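Local coordinates for protein endopolygalacturonase (Chondrostereum purpureum, PDB 1K5C) that probably hydrolyses the alpha-1,4-galacturonosyl links inside polygalacturonate chains of pectin, as a right-handed beta-helix enzyme of glycoside hydrolase family 28, at residues Ile178-Asn189 against Lys206-Thr217; Trp307-Thr315 against Ala327-Leu335. One frame throughout, in Å; residues are numbered along the deposited sequence.

Contact 1 of 2, residues Ile178-Asn189 against Lys206-Thr217; sequences INDGNNIRFENN and KHVSNVVIKGNT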
loop_
_atom_site.group_PDB
_atom_site.type_symbol
_atom_site.label_atom_id
_atom_site.label_comp_id
_atom_site.label_asym_id
_atom_site.label_seq_id
_atom_site.Cartn_x
_atom_site.Cartn_y
_atom_site.Cartn_z
ATOM N N ILE A 178 2.013 2.978 -3.874
ATOM C CA ILE A 178 1.868 4.412 -3.976
ATOM C C ILE A 178 1.659 4.712 -5.456
ATOM O O ILE A 178 2.557 4.548 -6.282
ATOM C CB ILE A 178 3.118 5.137 -3.448
ATOM C CG1 ILE A 178 3.366 4.799 -1.957
ATOM C CG2 ILE A 178 2.940 6.639 -3.664
ATOM C CD1 ILE A 178 4.699 5.268 -1.434
ATOM N N ASN A 179 0.416 5.115 -5.799
ATOM C CA ASN A 179 0.009 5.230 -7.184
ATOM C C ASN A 179 -0.037 6.658 -7.730
ATOM O O ASN A 179 -0.004 6.834 -8.948
ATOM C CB ASN A 179 -1.376 4.559 -7.346
ATOM C CG ASN A 179 -1.290 3.058 -7.072
ATOM O OD1 ASN A 179 -2.193 2.492 -6.392
ATOM N ND2 ASN A 179 -0.255 2.446 -7.546
ATOM N N ASP A 180 -0.128 7.645 -6.846
ATOM C CA ASP A 180 -0.187 9.040 -7.257
ATOM C C ASP A 180 0.029 9.895 -5.998
ATOM O O ASP A 180 -0.425 9.476 -4.911
ATOM C CB ASP A 180 -1.569 9.354 -7.856
ATOM C CG ASP A 180 -1.649 10.661 -8.604
ATOM O OD1 ASP A 180 -0.654 11.128 -9.198
ATOM O OD2 ASP A 180 -2.794 11.219 -8.671
ATOM N N GLY A 181 0.668 11.044 -6.148
ATOM C CA GLY A 181 0.744 12.012 -5.069
ATOM C C GLY A 181 2.170 12.402 -4.685
ATOM O O GLY A 181 3.164 11.804 -5.084
ATOM N N ASN A 182 2.205 13.490 -3.911
ATOM C CA ASN A 182 3.427 14.106 -3.427
ATOM C C ASN A 182 3.486 14.042 -1.912
ATOM O O ASN A 182 2.489 14.255 -1.238
ATOM C CB ASN A 182 3.468 15.596 -3.846
ATOM C CG ASN A 182 4.764 16.274 -3.418
ATOM O OD1 ASN A 182 5.839 15.929 -3.950
ATOM N ND2 ASN A 182 4.707 17.190 -2.464
ATOM N N ASN A 183 4.716 13.812 -1.381
ATOM C CA ASN A 183 5.016 13.929 0.056
ATOM C C ASN A 183 4.329 12.775 0.811
ATOM O O ASN A 183 3.348 12.978 1.546
ATOM C CB ASN A 183 4.597 15.295 0.614
ATOM C CG ASN A 183 4.901 15.364 2.114
ATOM O OD1 ASN A 183 5.795 14.671 2.639
ATOM N ND2 ASN A 183 4.113 16.184 2.805
ATOM N N ILE A 184 4.861 11.611 0.594
ATOM C CA ILE A 184 4.336 10.368 1.152
ATOM C C ILE A 184 5.472 9.651 1.892
ATOM O O ILE A 184 6.529 9.424 1.316
ATOM C CB ILE A 184 3.716 9.471 0.045
ATOM C CG1 ILE A 184 2.566 10.214 -0.655
ATOM C CG2 ILE A 184 3.247 8.132 0.649
ATOM C CD1 ILE A 184 2.290 9.713 -2.028
ATOM N N ARG A 185 5.188 9.313 3.151
ATOM C CA ARG A 185 6.178 8.701 4.029
ATOM C C ARG A 185 5.629 7.351 4.516
ATOM O O ARG A 185 4.505 7.299 5.006
ATOM C CB ARG A 185 6.486 9.615 5.203
ATOM C CG ARG A 185 7.567 9.063 6.126
ATOM C CD ARG A 185 7.777 10.079 7.261
ATOM N NE ARG A 185 8.873 10.764 6.836
ATOM C CZ ARG A 185 10.184 10.801 7.049
ATOM N NH1 ARG A 185 10.942 10.118 7.842
ATOM N NH2 ARG A 185 10.567 11.727 6.214
ATOM N N PHE A 186 6.421 6.292 4.344
ATOM C CA PHE A 186 6.058 4.930 4.759
ATOM C C PHE A 186 7.203 4.510 5.721
ATOM O O PHE A 186 8.312 4.219 5.229
ATOM C CB PHE A 186 5.929 4.032 3.558
ATOM C CG PHE A 186 5.424 2.621 3.844
ATOM C CD1 PHE A 186 4.068 2.436 4.128
ATOM C CD2 PHE A 186 6.271 1.524 3.801
ATOM C CE1 PHE A 186 3.590 1.128 4.366
ATOM C CE2 PHE A 186 5.792 0.233 4.038
ATOM C CZ PHE A 186 4.451 0.040 4.307
ATOM N N GLU A 187 6.958 4.559 7.030
ATOM C CA GLU A 187 8.038 4.434 7.997
ATOM C C GLU A 187 7.704 3.416 9.104
ATOM O O GLU A 187 6.629 3.423 9.701
ATOM C CB GLU A 187 8.348 5.805 8.642
ATOM C CG GLU A 187 9.516 5.749 9.615
ATOM C CD GLU A 187 10.107 7.106 9.949
ATOM O OE1 GLU A 187 9.437 8.134 9.808
ATOM O OE2 GLU A 187 11.281 7.114 10.413
ATOM N N ASN A 188 8.700 2.563 9.400
ATOM C CA ASN A 188 8.626 1.652 10.566
ATOM C C ASN A 188 7.429 0.723 10.474
ATOM O O ASN A 188 6.783 0.415 11.496
ATOM C CB ASN A 188 8.642 2.438 11.881
ATOM C CG ASN A 188 9.942 3.177 12.121
ATOM O OD1 ASN A 188 10.951 2.969 11.422
ATOM N ND2 ASN A 188 9.961 4.094 13.059
ATOM N N ASN A 189 7.176 0.200 9.269
ATOM C CA ASN A 189 6.131 -0.791 9.044
ATOM C C ASN A 189 6.736 -2.198 8.871
ATOM O O ASN A 189 7.926 -2.308 8.579
ATOM C CB ASN A 189 5.316 -0.416 7.776
ATOM C CG ASN A 189 4.747 0.958 7.923
ATOM O OD1 ASN A 189 3.824 1.219 8.681
ATOM N ND2 ASN A 189 5.298 1.896 7.156
ATOM N N LYS A 206 -0.384 10.062 -13.988
ATOM C CA LYS A 206 -0.101 9.966 -12.547
ATOM C C LYS A 206 1.338 10.350 -12.261
ATOM O O LYS A 206 2.255 10.063 -13.042
ATOM C CB LYS A 206 -0.399 8.518 -12.090
ATOM C CG LYS A 206 -1.855 8.080 -12.393
ATOM C CD LYS A 206 -2.905 9.036 -11.849
ATOM C CE LYS A 206 -4.303 8.471 -12.197
ATOM N NZ LYS A 206 -5.339 9.477 -11.848
ATOM N N HIS A 207 1.522 10.997 -11.091
ATOM C CA HIS A 207 2.832 11.556 -10.751
ATOM C C HIS A 207 3.070 11.321 -9.265
ATOM O O HIS A 207 2.324 11.830 -8.429
ATOM C CB HIS A 207 2.865 13.094 -10.983
ATOM C CG HIS A 207 2.556 13.430 -12.417
ATOM N ND1 HIS A 207 3.519 13.434 -13.421
ATOM C CD2 HIS A 207 1.350 13.740 -13.002
ATOM C CE1 HIS A 207 2.924 13.731 -14.578
ATOM N NE2 HIS A 207 1.648 13.938 -14.335
ATOM N N VAL A 208 4.103 10.520 -8.968
ATOM C CA VAL A 208 4.493 10.230 -7.566
ATOM C C VAL A 208 5.785 10.996 -7.313
ATOM O O VAL A 208 6.722 10.929 -8.108
ATOM C CB VAL A 208 4.650 8.735 -7.345
ATOM C CG1 VAL A 208 5.345 8.464 -6.030
ATOM C CG2 VAL A 208 3.280 8.065 -7.410
ATOM N N SER A 209 5.831 11.752 -6.184
ATOM C CA SER A 209 7.038 12.519 -5.899
ATOM C C SER A 209 7.247 12.643 -4.410
ATOM O O SER A 209 6.308 12.630 -3.607
ATOM C CB SER A 209 6.955 13.907 -6.533
ATOM O OG SER A 209 5.737 14.567 -6.191
ATOM N N ASN A 210 8.530 12.828 -4.035
ATOM C CA ASN A 210 8.912 13.084 -2.648
ATOM C C ASN A 210 8.364 11.998 -1.709
ATOM O O ASN A 210 7.566 12.259 -0.805
ATOM C CB ASN A 210 8.513 14.507 -2.210
ATOM C CG ASN A 210 9.302 15.510 -3.037
ATOM O OD1 ASN A 210 8.678 16.410 -3.671
ATOM N ND2 ASN A 210 10.554 15.424 -3.036
ATOM N N VAL A 211 8.862 10.795 -1.940
ATOM C CA VAL A 211 8.491 9.582 -1.176
ATOM C C VAL A 211 9.694 9.231 -0.314
ATOM O O VAL A 211 10.835 9.179 -0.781
ATOM C CB VAL A 211 8.152 8.435 -2.131
ATOM C CG1 VAL A 211 7.983 7.129 -1.356
ATOM C CG2 VAL A 211 6.907 8.727 -2.960
ATOM N N VAL A 212 9.412 8.932 0.962
ATOM C CA VAL A 212 10.425 8.396 1.893
ATOM C C VAL A 212 9.930 7.041 2.386
ATOM O O VAL A 212 8.834 6.938 2.952
ATOM C CB VAL A 212 10.661 9.366 3.071
ATOM C CG1 VAL A 212 11.560 8.706 4.101
ATOM C CG2 VAL A 212 11.299 10.667 2.543
ATOM N N ILE A 213 10.746 6.016 2.150
ATOM C CA ILE A 213 10.484 4.634 2.563
ATOM C C ILE A 213 11.567 4.298 3.591
ATOM O O ILE A 213 12.729 4.054 3.185
ATOM C CB ILE A 213 10.500 3.692 1.337
ATOM C CG1 ILE A 213 9.508 4.067 0.315
ATOM C CG2 ILE A 213 10.387 2.232 1.776
ATOM C CD1 ILE A 213 8.130 4.038 0.612
ATOM N N LYS A 214 11.225 4.361 4.872
ATOM C CA LYS A 214 12.274 4.382 5.911
ATOM C C LYS A 214 11.946 3.402 7.042
ATOM O O LYS A 214 10.850 3.405 7.583
ATOM C CB LYS A 214 12.422 5.777 6.502
ATOM C CG LYS A 214 13.505 5.921 7.564
ATOM C CD LYS A 214 13.763 7.378 7.918
ATOM C CE LYS A 214 14.850 7.581 8.999
ATOM N NZ LYS A 214 16.068 6.658 9.063
ATOM N N GLY A 215 12.966 2.591 7.433
ATOM C CA GLY A 215 12.820 1.854 8.693
ATOM C C GLY A 215 11.897 0.662 8.639
ATOM O O GLY A 215 11.511 0.154 9.702
ATOM N N ASN A 216 11.531 0.191 7.431
ATOM C CA ASN A 216 10.585 -0.911 7.327
ATOM C C ASN A 216 11.277 -2.257 7.311
ATOM O O ASN A 216 12.434 -2.397 6.930
ATOM C CB ASN A 216 9.773 -0.743 5.993
ATOM C CG ASN A 216 9.114 0.602 5.935
ATOM O OD1 ASN A 216 9.621 1.506 5.130
ATOM N ND2 ASN A 216 8.101 0.839 6.650
ATOM N N THR A 217 10.500 -3.279 7.705
ATOM C CA THR A 217 10.944 -4.658 7.596
ATOM C C THR A 217 10.034 -5.398 6.627
ATOM O O THR A 217 8.788 -5.280 6.718
ATOM C CB THR A 217 10.892 -5.330 8.994
ATOM O OG1 THR A 217 11.784 -4.666 9.876
ATOM C CG2 THR A 217 11.297 -6.782 8.983
HETATM O O HOH W 1 -5.078 9.674 -9.034
HETATM O O HOH W 2 7.946 12.720 2.083
#
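Ile184 to Glu187 run in register beside Val211 to Lys214, two strands from successive coils of the parallel beta-helix typical of family 28, their axes 4.8 Å apart. Backbone bonds join them in parallel fashion: Val212 N donates to Ile184 O, Phe186 N to Val212 O and Lys214 N to Phe186 O. The bonding continues round the corner, where Gly181 N gives to His207 O and Ser209 N to Gly181 O. Apolar side chains fill the interior, partly from different faces of the helix. Ile178 CD1 meets Val211 CG1 tip to tip at 3.8 Å, and Ile178 CG2 touches Val208 CG1, the two side chains crossing at about a right angle. Asn189 ND2 lies over the centre of one face of the Phe186 ring, 3.1 Å above the plane, and is held by its bond to Ile164 O of the preceding coil. The outer face mixes charged groups with Val212. Arg185 NH1 makes a 3.2 Å salt bridge to Glu187 OE1, in the guanidinium plane but from above the carboxylate; a bend at chi3 (-98°) lays the guanidinium over Val212 CG1. Lys214 runs its CD past Glu187 OE2 and pairs its ammonium with Asp244. At the far end Asp180, CG anti to the backbone N (chi1 -166°), takes His207 N on OD1 at 2.9 Å, nearly straight (175°), while a water links Asp180 OD2, 2.8 Å away, to Lys206 NZ.

Contact 2 of 2, residues Trp307-Thr315 against Ala327-Leu335; sequences WNWSQLTVT and AKITGGQYL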
loop_
_atom_site.group_PDB
_atom_site.type_symbol
_atom_site.label_atom_id
_atom_site.label_comp_id
_atom_site.label_asym_id
_atom_site.label_seq_id
_atom_site.Cartn_x
_atom_site.Cartn_y
_atom_site.Cartn_z
ATOM N N TRP A 307 21.609 8.651 -9.085
ATOM C CA TRP A 307 20.954 7.749 -8.109
ATOM C C TRP A 307 22.040 7.262 -7.168
ATOM O O TRP A 307 22.903 6.430 -7.538
ATOM C CB TRP A 307 20.320 6.585 -8.863
ATOM C CG TRP A 307 19.149 6.966 -9.733
ATOM C CD1 TRP A 307 18.770 8.215 -10.168
ATOM C CD2 TRP A 307 18.197 6.026 -10.270
ATOM N NE1 TRP A 307 17.587 8.097 -10.950
ATOM C CE2 TRP A 307 17.252 6.766 -11.041
ATOM C CE3 TRP A 307 18.041 4.623 -10.200
ATOM C CZ2 TRP A 307 16.201 6.135 -11.713
ATOM C CZ3 TRP A 307 16.994 4.014 -10.871
ATOM C CH2 TRP A 307 16.074 4.765 -11.619
ATOM N N ASN A 308 21.994 7.804 -5.941
ATOM C CA ASN A 308 23.012 7.415 -4.920
ATOM C C ASN A 308 22.447 6.173 -4.196
ATOM O O ASN A 308 21.469 6.324 -3.448
ATOM C CB ASN A 308 23.178 8.590 -3.941
ATOM C CG ASN A 308 24.281 8.296 -2.921
ATOM O OD1 ASN A 308 24.605 7.129 -2.663
ATOM N ND2 ASN A 308 24.851 9.338 -2.383
ATOM N N TRP A 309 23.020 5.018 -4.505
ATOM C CA TRP A 309 22.590 3.752 -3.920
ATOM C C TRP A 309 23.651 3.228 -2.940
ATOM O O TRP A 309 23.741 2.043 -2.643
ATOM C CB TRP A 309 22.336 2.712 -5.024
ATOM C CG TRP A 309 21.047 2.994 -5.764
ATOM C CD1 TRP A 309 20.316 4.158 -5.855
ATOM C CD2 TRP A 309 20.315 1.996 -6.520
ATOM N NE1 TRP A 309 19.169 3.950 -6.627
ATOM C CE2 TRP A 309 19.162 2.638 -7.034
ATOM C CE3 TRP A 309 20.546 0.644 -6.799
ATOM C CZ2 TRP A 309 18.231 1.909 -7.831
ATOM C CZ3 TRP A 309 19.620 -0.047 -7.574
ATOM C CH2 TRP A 309 18.479 0.597 -8.082
ATOM N N SER A 310 24.406 4.175 -2.324
ATOM C CA SER A 310 25.540 3.780 -1.482
ATOM C C SER A 310 25.150 2.935 -0.334
ATOM O O SER A 310 25.967 2.117 0.111
ATOM C CB SER A 310 26.239 5.073 -0.992
ATOM O OG SER A 310 25.304 5.907 -0.256
ATOM N N GLN A 311 23.927 3.100 0.213
ATOM C CA GLN A 311 23.544 2.351 1.422
ATOM C C GLN A 311 22.771 1.067 1.123
ATOM O O GLN A 311 22.300 0.414 2.065
ATOM C CB GLN A 311 22.761 3.265 2.383
ATOM C CG GLN A 311 23.689 4.377 2.971
ATOM C CD GLN A 311 24.735 3.747 3.887
ATOM O OE1 GLN A 311 25.804 3.360 3.457
ATOM N NE2 GLN A 311 24.410 3.579 5.142
ATOM N N LEU A 312 22.693 0.666 -0.156
ATOM C CA LEU A 312 22.032 -0.605 -0.489
ATOM C C LEU A 312 23.029 -1.753 -0.467
ATOM O O LEU A 312 24.089 -1.678 -1.126
ATOM C CB LEU A 312 21.432 -0.483 -1.906
ATOM C CG LEU A 312 20.750 -1.717 -2.449
ATOM C CD1 LEU A 312 19.541 -2.124 -1.540
ATOM C CD2 LEU A 312 20.288 -1.510 -3.900
ATOM N N THR A 313 22.654 -2.832 0.181
ATOM C CA THR A 313 23.392 -4.120 0.091
ATOM C C THR A 313 22.358 -5.204 -0.228
ATOM O O THR A 313 21.427 -5.359 0.570
ATOM C CB THR A 313 24.162 -4.450 1.375
ATOM O OG1 THR A 313 25.103 -3.418 1.644
ATOM C CG2 THR A 313 24.836 -5.812 1.232
ATOM N N VAL A 314 22.541 -5.906 -1.316
ATOM C CA VAL A 314 21.662 -7.024 -1.665
ATOM C C VAL A 314 22.541 -8.275 -1.825
ATOM O O VAL A 314 23.545 -8.204 -2.556
ATOM C CB VAL A 314 20.864 -6.777 -2.959
ATOM C CG1 VAL A 314 19.806 -7.899 -3.149
ATOM C CG2 VAL A 314 20.181 -5.410 -2.968
ATOM N N THR A 315 22.158 -9.357 -1.169
ATOM C CA THR A 315 22.906 -10.611 -1.203
ATOM C C THR A 315 21.929 -11.781 -1.473
ATOM O O THR A 315 20.733 -11.658 -1.304
ATOM C CB THR A 315 23.671 -10.844 0.118
ATOM O OG1 THR A 315 22.726 -10.845 1.215
ATOM C CG2 THR A 315 24.753 -9.759 0.344
ATOM N N ALA A 327 20.113 7.872 -16.180
ATOM C CA ALA A 327 20.471 7.903 -14.760
ATOM C C ALA A 327 21.810 7.215 -14.549
ATOM O O ALA A 327 22.169 6.242 -15.245
ATOM C CB ALA A 327 19.408 7.207 -13.920
ATOM N N LYS A 328 22.547 7.757 -13.574
ATOM C CA LYS A 328 23.834 7.149 -13.160
ATOM C C LYS A 328 23.649 6.570 -11.787
ATOM O O LYS A 328 23.337 7.334 -10.848
ATOM C CB LYS A 328 24.940 8.217 -13.143
ATOM C CG LYS A 328 25.246 8.789 -14.539
ATOM C CD LYS A 328 26.331 9.859 -14.415
ATOM C CE LYS A 328 25.837 11.288 -14.290
ATOM N NZ LYS A 328 26.625 12.099 -13.284
ATOM N N ILE A 329 23.782 5.235 -11.634
ATOM C CA ILE A 329 23.620 4.606 -10.321
ATOM C C ILE A 329 24.984 4.395 -9.692
ATOM O O ILE A 329 25.875 3.761 -10.300
ATOM C CB ILE A 329 22.837 3.272 -10.445
ATOM C CG1 ILE A 329 21.499 3.470 -11.149
ATOM C CG2 ILE A 329 22.733 2.661 -9.066
ATOM C CD1 ILE A 329 20.695 2.231 -11.407
ATOM N N THR A 330 25.217 4.945 -8.511
ATOM C CA THR A 330 26.467 4.826 -7.728
ATOM C C THR A 330 26.156 3.920 -6.537
ATOM O O THR A 330 25.306 4.255 -5.722
ATOM C CB THR A 330 26.875 6.221 -7.176
ATOM O OG1 THR A 330 27.179 7.094 -8.234
ATOM C CG2 THR A 330 28.132 6.144 -6.334
ATOM N N GLY A 331 26.701 2.716 -6.413
ATOM C CA GLY A 331 26.215 1.586 -5.498
ATOM C C GLY A 331 27.066 1.872 -4.300
ATOM O O GLY A 331 27.902 2.849 -4.374
ATOM N N GLY A 332 27.028 1.142 -3.234
ATOM C CA GLY A 332 26.178 -0.008 -3.034
ATOM C C GLY A 332 26.835 -1.313 -3.397
ATOM O O GLY A 332 27.852 -1.343 -4.100
ATOM N N GLN A 333 26.238 -2.401 -2.922
ATOM C CA GLN A 333 26.728 -3.729 -3.183
ATOM C C GLN A 333 25.541 -4.579 -3.623
ATOM O O GLN A 333 24.645 -4.827 -2.832
ATOM C CB GLN A 333 27.381 -4.325 -1.922
ATOM C CG GLN A 333 27.830 -5.746 -2.108
ATOM C CD GLN A 333 28.234 -6.445 -0.806
ATOM O OE1 GLN A 333 28.899 -5.867 0.073
ATOM N NE2 GLN A 333 27.801 -7.725 -0.727
ATOM N N TYR A 334 25.525 -5.042 -4.851
ATOM C CA TYR A 334 24.425 -5.837 -5.381
ATOM C C TYR A 334 24.716 -6.487 -6.729
ATOM O O TYR A 334 23.944 -7.402 -7.113
ATOM C CB TYR A 334 23.129 -4.961 -5.584
ATOM C CG TYR A 334 23.346 -3.850 -6.572
ATOM C CD1 TYR A 334 23.154 -3.943 -7.950
ATOM C CD2 TYR A 334 23.855 -2.615 -6.088
ATOM C CE1 TYR A 334 23.396 -2.880 -8.836
ATOM C CE2 TYR A 334 24.114 -1.566 -6.952
ATOM C CZ TYR A 334 23.877 -1.714 -8.325
ATOM O OH TYR A 334 24.128 -0.671 -9.183
ATOM N N LEU A 335 25.750 -6.118 -7.433
ATOM C CA LEU A 335 26.038 -6.630 -8.798
ATOM C C LEU A 335 26.482 -8.093 -8.729
ATOM O O LEU A 335 26.518 -8.687 -9.796
ATOM C CB LEU A 335 27.077 -5.769 -9.468
ATOM C CG LEU A 335 26.648 -4.357 -9.838
ATOM C CD1 LEU A 335 27.934 -3.639 -10.313
ATOM C CD2 LEU A 335 25.589 -4.389 -10.928
ATOM O OXT LEU A 335 26.782 -8.644 -7.667
HETATM O O HOH W 3 27.819 -3.529 1.942
HETATM O O HOH W 4 26.129 -8.822 -3.017
#
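Ile329 spreads its branches between two indoles: CG1 and CD1 lie against the six-membered ring of Trp307, with CG1 3.8 Å from Trp307 CE3, while CG2 sits over a face of Trp309, 3.6 Å from Trp309 CD2. With CG2 anti to the backbone N and CG1 beside it (chi1 -55°), one residue serves both rings. Ala327 CB covers a face of Trp307 in a CH-pi contact, 3.6 Å from Trp307 CE2. In one of the two conformers of Tyr334, Trp309 turns its edge to the Tyr334 face, a T-shaped pair with planes 61° apart, and Val314 CB also meets Tyr334 CB. Backbone bonds of parallel-strand type join the segments, Thr330 N to Trp307 O and Trp309 N to Thr330 O, then resume past the type I turn Trp309-Leu312 with Gln333 N to Leu312 O and Val314 N to Gln333 O. On the outer side Gln333 lies across Thr313, and one water bridges Gln333 OE1 to Thr313 OG1. These are the last coils of the beta-helix: Trp309 NE1 donates to Val278 O of strand 275-280, Leu312 and Val314 pack on strand 285-289, and Tyr334 rests on Val296 of strand 294-299, with the C-terminal carboxylate salt-bridged to Arg295.

Overall arrangement
Both contacts pair neighbouring coils of one parallel beta-helix, contact 1 near the middle of the chain and contact 2 at its C-terminal end; their centres lie about 19 Å apart and they do not touch. Each is mostly apolar and buried on the inner face and mainly polar on the outer. Inside, contact 1 packs aliphatic branches with one phenyl ring and a buried asparagine amide, whereas contact 2 relies on two indoles and a tyrosine at the end of the coil stack. Outside, contact 1 has a salt bridge and bridging waters, contact 2 waters between uncharged groups. Contact 1 also lies nearer the substrate groove: the side chain of Asn179 is about 6 Å from that of galacturonate-binding Lys228.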